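Local coordinates for chitinase (Chromobacterium violaceum, PDB 4TXG), which probably hydrolyses the glycosidic bonds of chitin, as a family 18 glycoside hydrolase that also carries a carbohydrate-binding module, at residues T687-T701 against D733-L747. Numbering follows the deposited sequence.
With CS (cesium ion), chain G.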
ATOM      1  N   THR A 687      39.363  11.307   3.479  1.00 22.54           N
ATOM      2  CA  THR A 687      39.942  11.892   2.269  1.00 23.65           C
ATOM      3  C   THR A 687      39.193  13.144   1.838  1.00 19.73           C
ATOM      4  O   THR A 687      37.983  13.239   2.016  1.00 21.27           O
ATOM      5  CB  THR A 687      39.911  10.917   1.075  1.00 30.31           C
ATOM      6  OG1 THR A 687      38.585  10.861   0.536  1.00 38.46           O
ATOM      7  CG2 THR A 687      40.318   9.537   1.487  1.00 29.54           C
ATOM      8  N   THR A 688      39.913  14.096   1.258  1.00 15.72           N
ATOM      9  CA  THR A 688      39.269  15.234   0.616  1.00 14.75           C
ATOM     10  C   THR A 688      38.734  14.787  -0.744  1.00 12.66           C
ATOM     11  O   THR A 688      39.464  14.183  -1.520  1.00 15.91           O
ATOM     12  CB  THR A 688      40.253  16.412   0.422  1.00 17.99           C
ATOM     13  OG1 THR A 688      40.815  16.786   1.683  1.00 20.51           O
ATOM     14  CG2 THR A 688      39.546  17.611  -0.188  1.00 18.59           C
ATOM     15  N   LEU A 689      37.466  15.056  -1.029  1.00 12.42           N
ATOM     16  CA  LEU A 689      36.951  14.805  -2.370  1.00 11.61           C
ATOM     17  C   LEU A 689      37.262  16.016  -3.232  1.00 13.53           C
ATOM     18  O   LEU A 689      36.784  17.114  -2.949  1.00 12.84           O
ATOM     19  CB  LEU A 689      35.446  14.538  -2.347  1.00 11.06           C
ATOM     20  CG  LEU A 689      34.949  13.498  -1.347  1.00 10.86           C
ATOM     21  CD1 LEU A 689      33.425  13.382  -1.427  1.00 10.34           C
ATOM     22  CD2 LEU A 689      35.606  12.149  -1.592  1.00 16.55           C
ATOM     23  N   PRO A 690      38.079  15.829  -4.278  1.00 12.10           N
ATOM     24  CA  PRO A 690      38.496  16.956  -5.116  1.00 15.47           C
ATOM     25  C   PRO A 690      37.343  17.497  -5.947  1.00 13.36           C
ATOM     26  O   PRO A 690      36.381  16.771  -6.204  1.00 12.00           O
ATOM     27  CB  PRO A 690      39.564  16.350  -6.035  1.00 19.20           C
ATOM     28  CG  PRO A 690      39.891  15.019  -5.472  1.00 20.50           C
ATOM     29  CD  PRO A 690      38.702  14.565  -4.698  1.00 12.78           C
ATOM     30  N   GLY A 691      37.457  18.744  -6.392  1.00 16.27           N
ATOM     31  CA  GLY A 691      36.501  19.275  -7.345  1.00 17.69           C
ATOM     32  C   GLY A 691      36.450  18.368  -8.560  1.00 15.70           C
ATOM     33  O   GLY A 691      37.458  17.771  -8.933  1.00 14.30           O
ATOM     34  N   GLY A 692      35.275  18.234  -9.163  1.00 14.01           N
ATOM     35  CA  GLY A 692      35.120  17.318 -10.274  1.00 15.26           C
ATOM     36  C   GLY A 692      34.668  15.924  -9.861  1.00 12.21           C
ATOM     37  O   GLY A 692      34.292  15.122 -10.717  1.00 13.49           O
ATOM     38  N   THR A 693      34.707  15.626  -8.563  1.00 11.13           N
ATOM     39  CA  THR A 693      34.203  14.342  -8.063  1.00 10.73           C
ATOM     40  C   THR A 693      32.733  14.180  -8.475  1.00 12.93           C
ATOM     41  O   THR A 693      31.941  15.108  -8.314  1.00 12.31           O
ATOM     42  CB  THR A 693      34.355  14.233  -6.519  1.00 12.34           C
ATOM     43  OG1 THR A 693      35.750  14.230  -6.175  1.00 12.12           O
ATOM     44  CG2 THR A 693      33.716  12.963  -5.998  1.00 10.29           C
ATOM     45  N   GLU A 694      32.372  13.021  -9.029  1.00 10.57           N
ATOM     46  CA  GLU A 694      31.024  12.844  -9.578  1.00 10.35           C
ATOM     47  C   GLU A 694      30.145  11.963  -8.707  1.00 12.92           C
ATOM     48  O   GLU A 694      30.526  10.854  -8.339  1.00 13.95           O
ATOM     49  CB  GLU A 694      31.084  12.250 -10.987  1.00 12.54           C
ATOM     50  CG  GLU A 694      29.708  12.093 -11.624  1.00 14.03           C
ATOM     51  CD  GLU A 694      29.769  11.547 -13.034  1.00 20.25           C
ATOM     52  OE1 GLU A 694      30.844  11.042 -13.425  1.00 21.71           O
ATOM     53  OE2 GLU A 694      28.745  11.630 -13.750  1.00 17.49           O
ATOM     54  N   PHE A 695      28.960  12.464  -8.381  1.00  9.07           N
ATOM     55  CA  PHE A 695      27.994  11.675  -7.638  1.00  8.69           C
ATOM     56  C   PHE A 695      26.882  11.276  -8.591  1.00 10.84           C
ATOM     57  O   PHE A 695      26.375  12.122  -9.322  1.00 13.57           O
ATOM     58  CB  PHE A 695      27.429  12.465  -6.454  1.00  8.56           C
ATOM     59  CG  PHE A 695      28.489  13.099  -5.582  1.00 12.23           C
ATOM     60  CD1 PHE A 695      29.311  12.315  -4.789  1.00 13.56           C
ATOM     61  CD2 PHE A 695      28.637  14.475  -5.543  1.00 13.82           C
ATOM     62  CE1 PHE A 695      30.287  12.890  -3.980  1.00 12.75           C
ATOM     63  CE2 PHE A 695      29.611  15.064  -4.731  1.00 17.25           C
ATOM     64  CZ  PHE A 695      30.431  14.259  -3.948  1.00 12.79           C
ATOM     65  N   GLN A 696      26.522   9.994  -8.602  1.00  9.43           N
ATOM     66  CA  GLN A 696      25.365   9.550  -9.376  1.00  8.14           C
ATOM     67  C   GLN A 696      24.395   8.789  -8.483  1.00  9.93           C
ATOM     68  O   GLN A 696      24.792   8.219  -7.470  1.00 10.26           O
ATOM     69  CB  GLN A 696      25.778   8.656 -10.546  1.00  8.36           C
ATOM     70  CG  GLN A 696      26.560   9.359 -11.637  1.00 12.40           C
ATOM     71  CD  GLN A 696      26.745   8.487 -12.867  1.00 16.10           C
ATOM     72  OE1 GLN A 696      26.235   7.364 -12.936  1.00 19.39           O
ATOM     73  NE2 GLN A 696      27.467   9.004 -13.853  1.00 14.99           N
ATOM     74  N   PHE A 697      23.123   8.788  -8.859  1.00  9.95           N
ATOM     75  CA  PHE A 697      22.141   7.979  -8.151  1.00  7.36           C
ATOM     76  C   PHE A 697      20.912   7.785  -9.030  1.00  7.57           C
ATOM     77  O   PHE A 697      20.701   8.529  -9.991  1.00  9.36           O
ATOM     78  CB  PHE A 697      21.751   8.605  -6.804  1.00 10.18           C
ATOM     79  CG  PHE A 697      21.452  10.084  -6.864  1.00 10.26           C
ATOM     80  CD1 PHE A 697      20.167  10.539  -7.137  1.00 12.84           C
ATOM     81  CD2 PHE A 697      22.449  11.015  -6.621  1.00 12.42           C
ATOM     82  CE1 PHE A 697      19.884  11.899  -7.183  1.00 12.86           C
ATOM     83  CE2 PHE A 697      22.173  12.375  -6.666  1.00 15.24           C
ATOM     84  CZ  PHE A 697      20.889  12.817  -6.949  1.00 14.49           C
ATOM     85  N   ASP A 698      20.127   6.766  -8.702  1.00  8.04           N
ATOM     86  CA  ASP A 698      18.897   6.461  -9.432  1.00  9.90           C
ATOM     87  C   ASP A 698      17.704   7.198  -8.840  1.00  9.57           C
ATOM     88  O   ASP A 698      17.441   7.115  -7.641  1.00 10.14           O
ATOM     89  CB  ASP A 698      18.616   4.954  -9.421  1.00  9.81           C
ATOM     90  CG  ASP A 698      19.540   4.172 -10.327  1.00 12.46           C
ATOM     91  OD1 ASP A 698      20.071   4.747 -11.303  1.00 12.24           O
ATOM     92  OD2 ASP A 698      19.719   2.965 -10.061  1.00 11.68           O
ATOM     93  N   VAL A 699      16.988   7.922  -9.691  1.00  8.89           N
ATOM     94  CA  VAL A 699      15.719   8.534  -9.329  1.00  7.87           C
ATOM     95  C   VAL A 699      14.611   7.732 -10.007  1.00  6.63           C
ATOM     96  O   VAL A 699      14.707   7.457 -11.204  1.00  8.76           O
ATOM     97  CB  VAL A 699      15.685  10.015  -9.766  1.00 11.42           C
ATOM     98  CG1 VAL A 699      14.349  10.670  -9.427  1.00 11.66           C
ATOM     99  CG2 VAL A 699      16.841  10.762  -9.098  1.00 13.70           C
ATOM    100  N   PRO A 700      13.578   7.325  -9.252  1.00  6.45           N
ATOM    101  CA  PRO A 700      12.544   6.518  -9.917  1.00  6.47           C
ATOM    102  C   PRO A 700      11.830   7.316 -11.006  1.00  7.04           C
ATOM    103  O   PRO A 700      11.749   8.544 -10.928  1.00  8.27           O
ATOM    104  CB  PRO A 700      11.586   6.155  -8.779  1.00  6.29           C
ATOM    105  CG  PRO A 700      11.762   7.274  -7.769  1.00  8.75           C
ATOM    106  CD  PRO A 700      13.237   7.637  -7.853  1.00  6.30           C
ATOM    107  N   THR A 701      11.334   6.611 -12.014  1.00  6.82           N
ATOM    108  CA  THR A 701      10.684   7.243 -13.157  1.00  6.98           C
ATOM    109  C   THR A 701       9.280   7.768 -12.845  1.00  6.92           C
ATOM    110  O   THR A 701       8.566   8.204 -13.743  1.00  7.66           O
ATOM    111  CB  THR A 701      10.577   6.256 -14.328  1.00  9.25           C
ATOM    112  OG1 THR A 701      10.028   5.020 -13.843  1.00  8.68           O
ATOM    113  CG2 THR A 701      11.963   5.997 -14.946  1.00  9.57           C
ATOM    114  N   ASP A 733      12.729   1.662 -14.965  1.00  9.55           N
ATOM    115  CA  ASP A 733      12.677   1.877 -13.519  1.00  7.42           C
ATOM    116  C   ASP A 733      13.296   3.208 -13.073  1.00  7.55           C
ATOM    117  O   ASP A 733      12.754   3.886 -12.192  1.00  9.32           O
ATOM    118  CB  ASP A 733      13.406   0.747 -12.780  1.00  8.29           C
ATOM    119  CG  ASP A 733      12.688  -0.589 -12.870  1.00 14.11           C
ATOM    120  OD1 ASP A 733      11.498  -0.624 -13.243  1.00 13.71           O
ATOM    121  OD2 ASP A 733      13.321  -1.618 -12.536  1.00 13.41           O
ATOM    122  N   PHE A 734      14.444   3.561 -13.645  1.00  7.40           N
ATOM    123  CA  PHE A 734      15.188   4.701 -13.119  1.00  7.27           C
ATOM    124  C   PHE A 734      15.705   5.649 -14.167  1.00  8.30           C
ATOM    125  O   PHE A 734      16.087   5.250 -15.266  1.00  8.87           O
ATOM    126  CB  PHE A 734      16.380   4.221 -12.288  1.00  8.48           C
ATOM    127  CG  PHE A 734      15.996   3.324 -11.154  1.00  7.93           C
ATOM    128  CD1 PHE A 734      15.266   3.823 -10.086  1.00  9.41           C
ATOM    129  CD2 PHE A 734      16.353   1.985 -11.159  1.00 10.62           C
ATOM    130  CE1 PHE A 734      14.914   3.000  -9.026  1.00  8.53           C
ATOM    131  CE2 PHE A 734      15.987   1.146 -10.109  1.00 11.88           C
ATOM    132  CZ  PHE A 734      15.274   1.651  -9.043  1.00  7.52           C
ATOM    133  N   ASN A 735      15.733   6.917 -13.781  1.00  7.41           N
ATOM    134  CA  ASN A 735      16.518   7.913 -14.481  1.00  8.87           C
ATOM    135  C   ASN A 735      17.775   8.162 -13.658  1.00 10.40           C
ATOM    136  O   ASN A 735      17.687   8.661 -12.535  1.00 10.82           O
ATOM    137  CB  ASN A 735      15.719   9.204 -14.655  1.00  8.13           C
ATOM    138  CG  ASN A 735      14.480   9.006 -15.493  1.00 10.49           C
ATOM    139  OD1 ASN A 735      14.537   8.392 -16.555  1.00 11.85           O
ATOM    140  ND2 ASN A 735      13.348   9.517 -15.015  1.00 11.38           N
ATOM    141  N   ARG A 736      18.938   7.806 -14.186  1.00  9.92           N
ATOM    142  CA  ARG A 736      20.150   8.008 -13.402  1.00 10.29           C
ATOM    143  C   ARG A 736      20.620   9.446 -13.532  1.00  9.98           C
ATOM    144  O   ARG A 736      20.717   9.987 -14.628  1.00 10.08           O
ATOM    145  CB  ARG A 736      21.258   7.042 -13.814  1.00 11.26           C
ATOM    146  CG  ARG A 736      22.412   7.044 -12.809  1.00  9.71           C
ATOM    147  CD  ARG A 736      23.232   5.760 -12.840  1.00 11.43           C
ATOM    148  NE  ARG A 736      24.216   5.767 -11.756  1.00 10.06           N
ATOM    149  CZ  ARG A 736      23.957   5.379 -10.511  1.00 11.25           C
ATOM    150  NH1 ARG A 736      22.743   4.941 -10.172  1.00  8.52           N
ATOM    151  NH2 ARG A 736      24.918   5.431  -9.598  1.00 10.90           N
ATOM    152  N   VAL A 737      20.908  10.052 -12.386  1.00  7.84           N
ATOM    153  CA  VAL A 737      21.251  11.466 -12.284  1.00  9.60           C
ATOM    154  C   VAL A 737      22.733  11.609 -11.956  1.00 12.13           C
ATOM    155  O   VAL A 737      23.290  10.759 -11.271  1.00 11.56           O
ATOM    156  CB  VAL A 737      20.385  12.137 -11.199  1.00 16.26           C
ATOM    157  CG1 VAL A 737      20.963  13.470 -10.748  1.00 19.74           C
ATOM    158  CG2 VAL A 737      18.961  12.286 -11.705  1.00 18.94           C
ATOM    159  N   SER A 738      23.368  12.657 -12.475  1.00  9.79           N
ATOM    160  CA  SER A 738      24.749  12.972 -12.134  1.00 11.20           C
ATOM    161  C   SER A 738      24.854  14.407 -11.643  1.00 13.16           C
ATOM    162  O   SER A 738      24.276  15.322 -12.226  1.00 12.33           O
ATOM    163  CB  SER A 738      25.668  12.771 -13.338  1.00 15.36           C
ATOM    164  OG  SER A 738      26.937  13.379 -13.133  1.00 18.51           O
ATOM    165  N   VAL A 739      25.597  14.602 -10.563  1.00 12.45           N
ATOM    166  CA  VAL A 739      25.993  15.946 -10.181  1.00 13.94           C
ATOM    167  C   VAL A 739      27.451  15.887  -9.741  1.00 12.16           C
ATOM    168  O   VAL A 739      27.870  14.941  -9.082  1.00 13.59           O
ATOM    169  CB  VAL A 739      25.095  16.530  -9.071  1.00 16.55           C
ATOM    170  CG1 VAL A 739      25.178  15.681  -7.798  1.00 14.33           C
ATOM    171  CG2 VAL A 739      25.465  18.003  -8.795  1.00 20.68           C
ATOM    172  N   LYS A 740      28.233  16.881 -10.149  1.00 14.32           N
ATOM    173  CA  LYS A 740      29.648  16.923  -9.814  1.00 13.42           C
ATOM    174  C   LYS A 740      29.951  18.084  -8.878  1.00 11.20           C
ATOM    175  O   LYS A 740      29.337  19.149  -8.987  1.00 11.44           O
ATOM    176  CB  LYS A 740      30.504  17.075 -11.077  1.00 15.87           C
ATOM    177  CG  LYS A 740      30.353  15.965 -12.082  1.00 15.32           C
ATOM    178  CD  LYS A 740      31.293  16.168 -13.258  1.00 21.08           C
ATOM    179  CE  LYS A 740      31.099  15.074 -14.298  1.00 28.92           C
ATOM    180  NZ  LYS A 740      32.001  15.243 -15.468  1.00 35.63           N
ATOM    181  N   LEU A 741      30.908  17.891  -7.975  1.00 11.96           N
ATOM    182  CA  LEU A 741      31.511  19.044  -7.322  1.00 10.89           C
ATOM    183  C   LEU A 741      32.086  19.922  -8.427  1.00 11.35           C
ATOM    184  O   LEU A 741      32.672  19.415  -9.384  1.00 12.24           O
ATOM    185  CB  LEU A 741      32.606  18.630  -6.333  1.00 10.99           C
ATOM    186  CG  LEU A 741      32.164  17.884  -5.064  1.00 13.92           C
ATOM    187  CD1 LEU A 741      33.366  17.439  -4.237  1.00 12.09           C
ATOM    188  CD2 LEU A 741      31.235  18.764  -4.218  1.00 15.56           C
ATOM    189  N   PRO A 742      31.906  21.246  -8.323  1.00 15.03           N
ATOM    190  CA  PRO A 742      32.560  22.130  -9.297  1.00 15.09           C
ATOM    191  C   PRO A 742      34.043  21.892  -9.293  1.00 15.37           C
ATOM    192  O   PRO A 742      34.585  21.509  -8.255  1.00 13.11           O
ATOM    193  CB  PRO A 742      32.272  23.542  -8.789  1.00 18.97           C
ATOM    194  CG  PRO A 742      31.259  23.418  -7.830  1.00 19.24           C
ATOM    195  CD  PRO A 742      31.114  21.993  -7.343  1.00 13.48           C
ATOM    196  N   SER A 743      34.685  22.149 -10.424  1.00 14.80           N
ATOM    197  CA  SER A 743      36.109  21.904 -10.573  1.00 14.68           C
ATOM    198  C   SER A 743      36.916  22.571  -9.464  1.00 17.71           C
ATOM    199  O   SER A 743      37.953  22.054  -9.063  1.00 13.85           O
ATOM    200  CB  SER A 743      36.584  22.386 -11.946  1.00 17.95           C
ATOM    201  OG  SER A 743      36.431  23.794 -12.085  1.00 19.39           O
ATOM    202  N   TRP A 744      36.421  23.700  -8.955  1.00 13.93           N
ATOM    203  CA  TRP A 744      37.158  24.495  -7.968  1.00 14.37           C
ATOM    204  C   TRP A 744      36.784  24.188  -6.522  1.00 14.03           C
ATOM    205  O   TRP A 744      37.362  24.769  -5.597  1.00 14.41           O
ATOM    206  CB  TRP A 744      36.933  25.997  -8.218  1.00 14.95           C
ATOM    207  CG  TRP A 744      35.490  26.407  -7.987  1.00 14.69           C
ATOM    208  CD1 TRP A 744      34.908  26.724  -6.790  1.00 14.58           C
ATOM    209  CD2 TRP A 744      34.458  26.520  -8.977  1.00 14.55           C
ATOM    210  NE1 TRP A 744      33.580  27.031  -6.976  1.00 14.38           N
ATOM    211  CE2 TRP A 744      33.276  26.914  -8.312  1.00 14.35           C
ATOM    212  CE3 TRP A 744      34.422  26.346 -10.371  1.00 15.20           C
ATOM    213  CZ2 TRP A 744      32.068  27.129  -8.982  1.00 14.22           C
ATOM    214  CZ3 TRP A 744      33.212  26.548 -11.037  1.00 14.51           C
ATOM    215  CH2 TRP A 744      32.060  26.949 -10.341  1.00 14.31           C
ATOM    216  N   GLN A 745      35.829  23.287  -6.322  1.00 13.39           N
ATOM    217  CA  GLN A 745      35.271  23.093  -4.994  1.00 13.11           C
ATOM    218  C   GLN A 745      35.450  21.668  -4.476  1.00 16.38           C
ATOM    219  O   GLN A 745      34.897  20.722  -5.032  1.00 16.38           O
ATOM    220  CB  GLN A 745      33.788  23.464  -4.994  1.00 12.82           C
ATOM    221  CG  GLN A 745      33.141  23.362  -3.611  1.00 13.90           C
ATOM    222  CD  GLN A 745      31.702  23.823  -3.606  1.00 15.56           C
ATOM    223  OE1 GLN A 745      31.216  24.391  -4.585  1.00 17.41           O
ATOM    224  NE2 GLN A 745      31.012  23.593  -2.494  1.00 12.20           N
ATOM    225  N   SER A 746      36.217  21.529  -3.400  1.00 12.87           N
ATOM    226  CA  SER A 746      36.428  20.230  -2.777  1.00 12.57           C
ATOM    227  C   SER A 746      35.429  20.005  -1.650  1.00 16.42           C
ATOM    228  O   SER A 746      34.757  20.945  -1.206  1.00 16.56           O
ATOM    229  CB  SER A 746      37.857  20.124  -2.246  1.00 13.04           C
ATOM    230  OG  SER A 746      38.141  21.173  -1.322  1.00 17.36           O
ATOM    231  N   LEU A 747      35.322  18.757  -1.196  1.00 12.43           N
ATOM    232  CA  LEU A 747      34.520  18.442  -0.021  1.00 12.92           C
ATOM    233  C   LEU A 747      35.425  17.763   0.989  1.00 15.05           C
ATOM    234  O   LEU A 747      35.837  16.618   0.781  1.00 15.53           O
ATOM    235  CB  LEU A 747      33.341  17.537  -0.370  1.00 11.10           C
ATOM    236  CG  LEU A 747      32.401  17.263   0.809  1.00 15.16           C
ATOM    237  CD1 LEU A 747      31.826  18.569   1.323  1.00 17.10           C
ATOM    238  CD2 LEU A 747      31.285  16.299   0.410  1.00 10.35           C
TER
HETATM  239 CS    CS G 806      18.525   4.003 -16.611  1.00 92.17          CS
HETATM  240  O   HOH W   1      38.984  21.198  -6.272  1.00 21.35           O
HETATM  241  O   HOH W   2      27.612   4.959 -11.635  1.00 24.34           O
HETATM  242  O   HOH W   3      20.042   3.408 -13.808  1.00 19.88           O
HETATM  243  O   HOH W   4      13.029  10.553 -12.507  1.00 15.55           O
HETATM  244  O   HOH W   5      10.351   9.426 -15.802  1.00 14.61           O
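Phe695, Phe697 and Val699 of strand 694-700 pair with Val739, Val737 and Asn735 of the antiparallel strand 734-740, each pair joined by two backbone hydrogen bonds. On this face the apolar side chains pack tightly: Val737 lies over one face of the Phe697 ring, CG1 3.9 Å from CZ, while its other branch, CG2, lies 3.7 Å from Val699 CG2. Phe695 CE2 reaches Leu741 CG at 3.8 Å. At the Asn735 end, two waters link ND2 to Pro700 O and Thr701 O.

The opposite face is polar and more solvent-accessible. Glu694 OE2 is gripped twice, by Ser738 OG on its anti side (2.6 Å) and by Gln696 NE2 from above the carboxylate plane. The extended Gln696 also offers a lone pair of OE1 to Arg736 NE at 2.8 Å, amide and guanidinium planes 60° apart. Arg736 NH1 makes a salt bridge to Asp698 OD1 whose hydrogen bond is weak (149°); NH2 hydrogen-bonds to His768 O and Thr770 OG1. Asp698, its OD2 held by His768 ND1, lays CB over the Phe734 ring (CH-pi, 3.9 Å from the centroid). A water on Asp698 OD1 also binds a cesium ion, alongside Phe734 O and Ser719 OG. Beyond two facing turns, where Gly692 N bonds to Leu741 O, Leu689 and Leu747 pair again, register shifted by two. Both strands are interior neighbours in a six-stranded mixed sheet, flanked by 767-773 and 716-719, consistent with a beta-sandwich.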